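Local coordinates for protein methylmalonyl-CoA carboxyltransferase 5S subunit (Propionibacterium freudenreichii subsp. shermanii, PDB 1RQB) that transfers a carboxyl group from the biotin of the 1.3S subunit to pyruvate, forming oxaloacetate, as the cobalt-dependent part of transcarboxylase, at residues A[227-235]-A[307-315]; A[164-172]-A[350-358]. All blocks are in the same frame, centred on the assembly; numbering follows the deposited sequence.

Contact 1: residues A[227-235]-A[307-315]; sequences CHSTTGVTE and TLVDTSIFK. With CO (cobalt (II) ion), chain B.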
# COMPACT_ATOMS: atom_id res chain seq x y z
N CYS A 227 6.60 -0.38 12.19
CA CYS A 227 6.31 -1.47 11.24
C CYS A 227 6.58 -1.01 9.81
O CYS A 227 6.20 0.09 9.42
CB CYS A 227 4.83 -1.87 11.27
SG CYS A 227 4.25 -2.86 12.63
N HIS A 228 7.22 -1.89 9.03
CA HIS A 228 7.41 -1.64 7.60
C HIS A 228 6.13 -2.15 6.91
O HIS A 228 5.32 -2.81 7.55
CB HIS A 228 8.66 -2.37 7.10
CG HIS A 228 9.93 -1.67 7.47
ND1 HIS A 228 10.80 -1.15 6.54
CD2 HIS A 228 10.44 -1.34 8.69
CE1 HIS A 228 11.78 -0.52 7.16
NE2 HIS A 228 11.59 -0.62 8.46
N SER A 229 5.95 -1.87 5.62
CA SER A 229 4.71 -2.26 4.94
C SER A 229 4.95 -3.32 3.87
O SER A 229 4.10 -3.57 3.02
CB SER A 229 4.11 -1.02 4.27
OG SER A 229 5.11 -0.36 3.49
N THR A 230 6.11 -3.97 3.94
CA THR A 230 6.56 -4.97 2.96
C THR A 230 5.54 -6.07 2.64
O THR A 230 5.42 -6.47 1.48
CB THR A 230 7.86 -5.61 3.45
OG1 THR A 230 8.69 -4.58 4.01
CG2 THR A 230 8.60 -6.28 2.28
N THR A 231 4.82 -6.57 3.63
CA THR A 231 3.85 -7.65 3.42
C THR A 231 2.44 -7.12 3.20
O THR A 231 1.52 -7.89 2.93
CB THR A 231 3.76 -8.54 4.65
OG1 THR A 231 3.43 -7.72 5.78
CG2 THR A 231 5.08 -9.26 4.88
N GLY A 232 2.25 -5.81 3.36
CA GLY A 232 0.94 -5.22 3.16
C GLY A 232 -0.11 -5.42 4.25
O GLY A 232 -1.26 -5.05 4.04
N VAL A 233 0.26 -5.97 5.42
CA VAL A 233 -0.75 -6.22 6.46
C VAL A 233 -0.61 -5.28 7.66
O VAL A 233 -1.50 -5.21 8.50
CB VAL A 233 -0.64 -7.68 7.05
CG1 VAL A 233 -0.46 -8.72 5.94
CG2 VAL A 233 0.56 -7.77 8.01
N THR A 234 0.48 -4.53 7.73
CA THR A 234 0.76 -3.78 8.97
C THR A 234 -0.05 -2.50 9.19
O THR A 234 -0.07 -1.99 10.31
CB THR A 234 2.26 -3.48 9.11
OG1 THR A 234 2.69 -2.65 8.03
CG2 THR A 234 3.06 -4.79 9.12
N GLU A 235 -0.72 -1.93 8.19
CA GLU A 235 -1.50 -0.74 8.57
C GLU A 235 -2.68 -1.20 9.43
O GLU A 235 -3.14 -0.50 10.33
CB GLU A 235 -1.99 0.05 7.35
CG GLU A 235 -2.66 1.36 7.77
CD GLU A 235 -2.87 2.31 6.61
OE1 GLU A 235 -1.88 2.76 6.02
OE2 GLU A 235 -4.04 2.59 6.29
N THR A 307 9.30 -4.36 -5.98
CA THR A 307 8.17 -5.13 -5.43
C THR A 307 7.45 -4.32 -4.35
O THR A 307 8.06 -3.89 -3.38
CB THR A 307 8.63 -6.48 -4.81
OG1 THR A 307 9.45 -7.20 -5.75
CG2 THR A 307 7.42 -7.35 -4.44
N LEU A 308 6.14 -4.12 -4.52
CA LEU A 308 5.36 -3.33 -3.55
C LEU A 308 4.86 -4.20 -2.40
O LEU A 308 4.81 -3.77 -1.25
CB LEU A 308 4.16 -2.66 -4.22
CG LEU A 308 4.39 -1.31 -4.89
CD1 LEU A 308 3.04 -0.74 -5.33
CD2 LEU A 308 5.08 -0.35 -3.91
N VAL A 309 4.46 -5.43 -2.71
CA VAL A 309 3.92 -6.31 -1.66
C VAL A 309 4.48 -7.72 -1.84
O VAL A 309 4.44 -8.29 -2.93
CB VAL A 309 2.38 -6.41 -1.76
CG1 VAL A 309 1.83 -7.33 -0.64
CG2 VAL A 309 1.77 -5.04 -1.67
N ASP A 310 4.97 -8.29 -0.74
CA ASP A 310 5.51 -9.66 -0.75
C ASP A 310 5.12 -10.33 0.57
O ASP A 310 5.60 -9.93 1.63
CB ASP A 310 7.04 -9.61 -0.89
CG ASP A 310 7.65 -10.99 -1.08
OD1 ASP A 310 6.89 -11.99 -1.12
OD2 ASP A 310 8.90 -11.08 -1.18
N THR A 311 4.25 -11.35 0.50
CA THR A 311 3.79 -12.05 1.71
C THR A 311 4.43 -13.43 1.82
O THR A 311 4.10 -14.20 2.72
CB THR A 311 2.26 -12.31 1.68
OG1 THR A 311 1.95 -13.08 0.52
CG2 THR A 311 1.45 -10.99 1.65
N SER A 312 5.37 -13.76 0.94
CA SER A 312 5.95 -15.11 0.95
C SER A 312 6.68 -15.40 2.27
O SER A 312 6.78 -16.55 2.69
CB SER A 312 6.90 -15.29 -0.24
OG SER A 312 7.97 -14.36 -0.18
N ILE A 313 7.16 -14.36 2.94
CA ILE A 313 7.91 -14.53 4.19
C ILE A 313 7.06 -15.24 5.25
O ILE A 313 7.61 -15.93 6.12
CB ILE A 313 8.38 -13.17 4.74
CG1 ILE A 313 9.33 -13.40 5.93
CG2 ILE A 313 7.17 -12.34 5.17
CD1 ILE A 313 9.90 -12.10 6.53
N PHE A 314 5.74 -15.11 5.20
CA PHE A 314 4.89 -15.75 6.22
C PHE A 314 5.00 -17.27 6.14
O PHE A 314 4.69 -17.98 7.10
CB PHE A 314 3.44 -15.31 6.06
CG PHE A 314 3.19 -13.89 6.50
CD1 PHE A 314 2.58 -12.98 5.66
CD2 PHE A 314 3.59 -13.48 7.77
CE1 PHE A 314 2.35 -11.66 6.07
CE2 PHE A 314 3.38 -12.16 8.20
CZ PHE A 314 2.75 -11.26 7.35
N LYS A 315 5.46 -17.77 5.00
CA LYS A 315 5.61 -19.23 4.83
C LYS A 315 7.09 -19.63 4.91
O LYS A 315 7.43 -20.61 5.58
CB LYS A 315 5.07 -19.65 3.46
CG LYS A 315 5.32 -21.12 3.14
CD LYS A 315 4.88 -21.48 1.73
CE LYS A 315 5.20 -22.94 1.41
NZ LYS A 315 4.97 -23.26 -0.02
CO CO B . 12.82 0.28 9.96
O HOH W 1 3.16 -2.15 0.79
O HOH W 2 7.56 -5.45 -0.73
O HOH W 3 14.62 -0.21 8.67
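T231 and T311 bring the two backbones closest, their CA atoms 4.7 Å apart, where the type I turn S229-G232 meets the extended run V309-D310. One direct backbone hydrogen bond ties them: D310 N donates a hydrogen bond to T230 O over 2.9 Å, nearly straight at 162° and lying in the carbonyl plane. The reverse approach is a CA-H...O contact, T231 CA to D310 O. Two waters lengthen the seam, one donating to S229 O and L308 O, the other to T230 O and T307 O.

T231 carries most of the side-chain packing. With OG1 set between the backbone N and the carbonyl carbon (chi1 56°), CG2 turns anti to that carbon, and the methyl lies 3.4 Å from D310 O and 3.7 Å from I313 CG2. The F314 ring comes across the threonine at about a right angle, its CE1 3.7 Å from T231 CB, and also meets V233 CG1 obliquely. T231 OG1 is held by A199 O, while K202 makes a cation-pi contact with F314. Cutting T231 back to an alanine would take away OG1 and CG2, and would probably leave A199 O without its hydroxyl partner and open a gap beside I313 CG2 and the F314 ring. On the backbone side, V309 CG1 and T311 CG2 both press on T231 O, which also accepts from S267 of the second subunit.

Beyond the turn, T234 OG1 donates to H228 O over 2.7 Å, bracing the residue whose NE2 binds cobalt at 2.1 Å. In the other segment D310 OD1 accepts from S312 N in an Asx turn, leading toward the short helix that holds I313 and F314. The whole belongs to a TIM barrel's catalytic end: a loop following strand 223-225 supplies a metal ligand, and a later segment packs against its turn.

Contact 2: residues A[164-172]-A[350-358]; sequences ICYTISPVH and RKAAGFPPL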
# COMPACT_ATOMS: atom_id res chain seq x y z
N ILE A 164 12.67 -3.96 20.95
CA ILE A 164 12.42 -5.40 20.82
C ILE A 164 12.21 -5.66 19.33
O ILE A 164 11.30 -5.09 18.72
CB ILE A 164 11.14 -5.83 21.54
CG1 ILE A 164 11.30 -5.67 23.05
CG2 ILE A 164 10.82 -7.28 21.20
CD1 ILE A 164 9.98 -5.78 23.80
N CYS A 165 13.07 -6.47 18.72
CA CYS A 165 12.89 -6.80 17.30
C CYS A 165 11.89 -7.95 17.23
O CYS A 165 12.09 -9.02 17.80
CB CYS A 165 14.21 -7.23 16.65
SG CYS A 165 15.37 -5.87 16.46
N TYR A 166 10.79 -7.69 16.53
CA TYR A 166 9.71 -8.68 16.40
C TYR A 166 10.06 -9.69 15.31
O TYR A 166 10.56 -9.34 14.24
CB TYR A 166 8.40 -8.01 16.02
CG TYR A 166 7.27 -9.01 15.90
CD1 TYR A 166 6.68 -9.56 17.03
CD2 TYR A 166 6.82 -9.44 14.64
CE1 TYR A 166 5.67 -10.52 16.93
CE2 TYR A 166 5.81 -10.40 14.53
CZ TYR A 166 5.24 -10.94 15.67
OH TYR A 166 4.24 -11.87 15.57
N THR A 167 9.79 -10.95 15.60
CA THR A 167 10.00 -11.98 14.57
C THR A 167 9.00 -13.11 14.84
O THR A 167 8.29 -13.10 15.84
CB THR A 167 11.46 -12.55 14.56
OG1 THR A 167 11.59 -13.50 13.48
CG2 THR A 167 11.78 -13.27 15.87
N ILE A 168 8.92 -14.04 13.90
CA ILE A 168 8.07 -15.22 14.07
C ILE A 168 9.00 -16.43 14.08
O ILE A 168 9.85 -16.58 13.21
CB ILE A 168 7.02 -15.35 12.94
CG1 ILE A 168 6.00 -14.21 13.03
CG2 ILE A 168 6.29 -16.68 13.05
CD1 ILE A 168 5.01 -14.17 11.88
N SER A 169 8.88 -17.26 15.11
CA SER A 169 9.70 -18.48 15.21
C SER A 169 9.12 -19.35 16.31
O SER A 169 8.33 -18.89 17.14
CB SER A 169 11.16 -18.16 15.56
OG SER A 169 11.33 -18.15 16.97
N PRO A 170 9.51 -20.63 16.34
CA PRO A 170 9.02 -21.57 17.35
C PRO A 170 9.27 -21.13 18.79
O PRO A 170 8.57 -21.57 19.70
CB PRO A 170 9.77 -22.86 17.02
CG PRO A 170 9.96 -22.77 15.53
CD PRO A 170 10.36 -21.31 15.35
N VAL A 171 10.24 -20.25 19.02
CA VAL A 171 10.54 -19.85 20.40
C VAL A 171 10.09 -18.42 20.72
O VAL A 171 10.24 -17.97 21.85
CB VAL A 171 12.05 -19.97 20.72
CG1 VAL A 171 12.48 -21.44 20.57
CG2 VAL A 171 12.87 -19.08 19.79
N HIS A 172 9.52 -17.70 19.76
CA HIS A 172 9.07 -16.34 20.10
C HIS A 172 7.58 -16.38 20.44
O HIS A 172 6.77 -16.90 19.67
CB HIS A 172 9.38 -15.37 18.96
CG HIS A 172 10.84 -15.06 18.84
ND1 HIS A 172 11.71 -15.87 18.15
CD2 HIS A 172 11.59 -14.10 19.43
CE1 HIS A 172 12.94 -15.42 18.32
NE2 HIS A 172 12.90 -14.35 19.09
N ARG A 350 19.05 -21.23 10.81
CA ARG A 350 18.49 -20.28 11.79
C ARG A 350 18.30 -20.98 13.13
O ARG A 350 18.66 -20.44 14.18
CB ARG A 350 17.15 -19.72 11.31
CG ARG A 350 16.60 -18.69 12.28
CD ARG A 350 15.26 -18.12 11.86
NE ARG A 350 14.86 -17.08 12.81
CZ ARG A 350 13.62 -16.65 12.99
NH1 ARG A 350 12.62 -17.16 12.27
NH2 ARG A 350 13.37 -15.71 13.89
N LYS A 351 17.72 -22.17 13.09
CA LYS A 351 17.47 -22.95 14.31
C LYS A 351 18.79 -23.24 15.03
O LYS A 351 18.89 -23.11 16.25
CB LYS A 351 16.78 -24.28 13.96
CG LYS A 351 16.60 -25.23 15.13
CD LYS A 351 15.91 -26.51 14.68
CE LYS A 351 15.81 -27.53 15.81
NZ LYS A 351 15.15 -26.96 17.02
N ALA A 352 19.80 -23.64 14.26
CA ALA A 352 21.10 -23.96 14.86
C ALA A 352 21.68 -22.74 15.58
O ALA A 352 22.34 -22.87 16.61
CB ALA A 352 22.07 -24.42 13.77
N ALA A 353 21.42 -21.55 15.03
CA ALA A 353 21.96 -20.31 15.61
C ALA A 353 21.09 -19.80 16.76
O ALA A 353 21.32 -18.70 17.28
CB ALA A 353 22.07 -19.25 14.52
N GLY A 354 20.09 -20.57 17.16
CA GLY A 354 19.25 -20.12 18.26
C GLY A 354 18.05 -19.25 17.90
O GLY A 354 17.57 -18.49 18.74
N PHE A 355 17.61 -19.33 16.66
CA PHE A 355 16.44 -18.59 16.15
C PHE A 355 16.59 -17.07 16.28
O PHE A 355 15.71 -16.40 16.82
CB PHE A 355 15.16 -19.02 16.88
CG PHE A 355 14.71 -20.40 16.52
CD1 PHE A 355 14.75 -21.42 17.45
CD2 PHE A 355 14.27 -20.67 15.23
CE1 PHE A 355 14.34 -22.71 17.11
CE2 PHE A 355 13.86 -21.96 14.88
CZ PHE A 355 13.90 -22.98 15.83
N PRO A 356 17.71 -16.51 15.82
CA PRO A 356 17.75 -15.06 15.97
C PRO A 356 16.80 -14.43 14.94
O PRO A 356 16.46 -15.05 13.93
CB PRO A 356 19.20 -14.72 15.68
CG PRO A 356 19.57 -15.77 14.65
CD PRO A 356 18.98 -17.03 15.28
N PRO A 357 16.35 -13.19 15.20
CA PRO A 357 15.45 -12.48 14.27
C PRO A 357 16.26 -12.35 12.97
O PRO A 357 17.47 -12.16 13.02
CB PRO A 357 15.25 -11.13 14.95
CG PRO A 357 15.40 -11.45 16.42
CD PRO A 357 16.57 -12.41 16.43
N LEU A 358 15.61 -12.45 11.81
CA LEU A 358 16.37 -12.36 10.55
C LEU A 358 16.45 -10.92 10.05
O LEU A 358 15.88 -10.56 9.02
CB LEU A 358 15.77 -13.28 9.49
CG LEU A 358 15.93 -14.78 9.80
CD1 LEU A 358 15.40 -15.58 8.64
CD2 LEU A 358 17.41 -15.12 10.04
O HOH W 4 12.83 -12.34 11.32
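R350 and T167 approach from opposite directions where the packing is tight. The arginine chain, CG anti to the backbone N (chi1 -177°) and extended on to NE, delivers its guanidinium edge to I168 O: NH1 donates across 3.0 Å at 161°, close to the guanidinium plane. NH2 adds a weak bond to T167 OG1, S169 CB lies over a guanidinium face, and NE donates to P356 O, so the group is fixed in rotation from several sides; Q317 also takes a bond from NH1. Deeper in, P357 CB sits 4.1 Å from T167 CB, and a water joins T167 OG1 to L358 N.

The C-terminal end of helix 339-352 closes in a Schellman motif, with G354 as C-prime residue, F355 N bonded to R350 O and G354 N to K351 O. In the facing loop, after barrel strand 159-163, V171 N donates to S169 OG in an ST turn, and S169 OG is also hydrogen-bonded to H172 ND1 (2.6 Å).

F355 bridges to the looser side. Its buried O has no hydrogen-bonding partner, though H172 CE1 meets it edge-on at 3.3 Å. Toward solvent, exposed P170 lays CD over the F355 ring in a CH-pi contact, 4.0 Å from the centroid, and partly exposed V171 touches F355 CB through CG2.

In the fold
Contact 1 is nested within the chain loop closed by contact 2, and their centres lie 18 Å apart; the nearest atoms come to about 4 Å without touching. Both use loops that follow strands of the same TIM barrel, 223-225 and 159-163, so both start from the catalytic end of the barrel, where the cobalt sits. Contact 1 supplies H228 directly to the metal, which D34, H226 and the partially carboxylated K195 also bind. Contact 2 supplies no ligand, but the side chain of C165 stands about 9 Å from the cobalt. Contact 2 instead joins the barrel to the conserved carboxylase domain, whereas contact 1 also borders the second subunit.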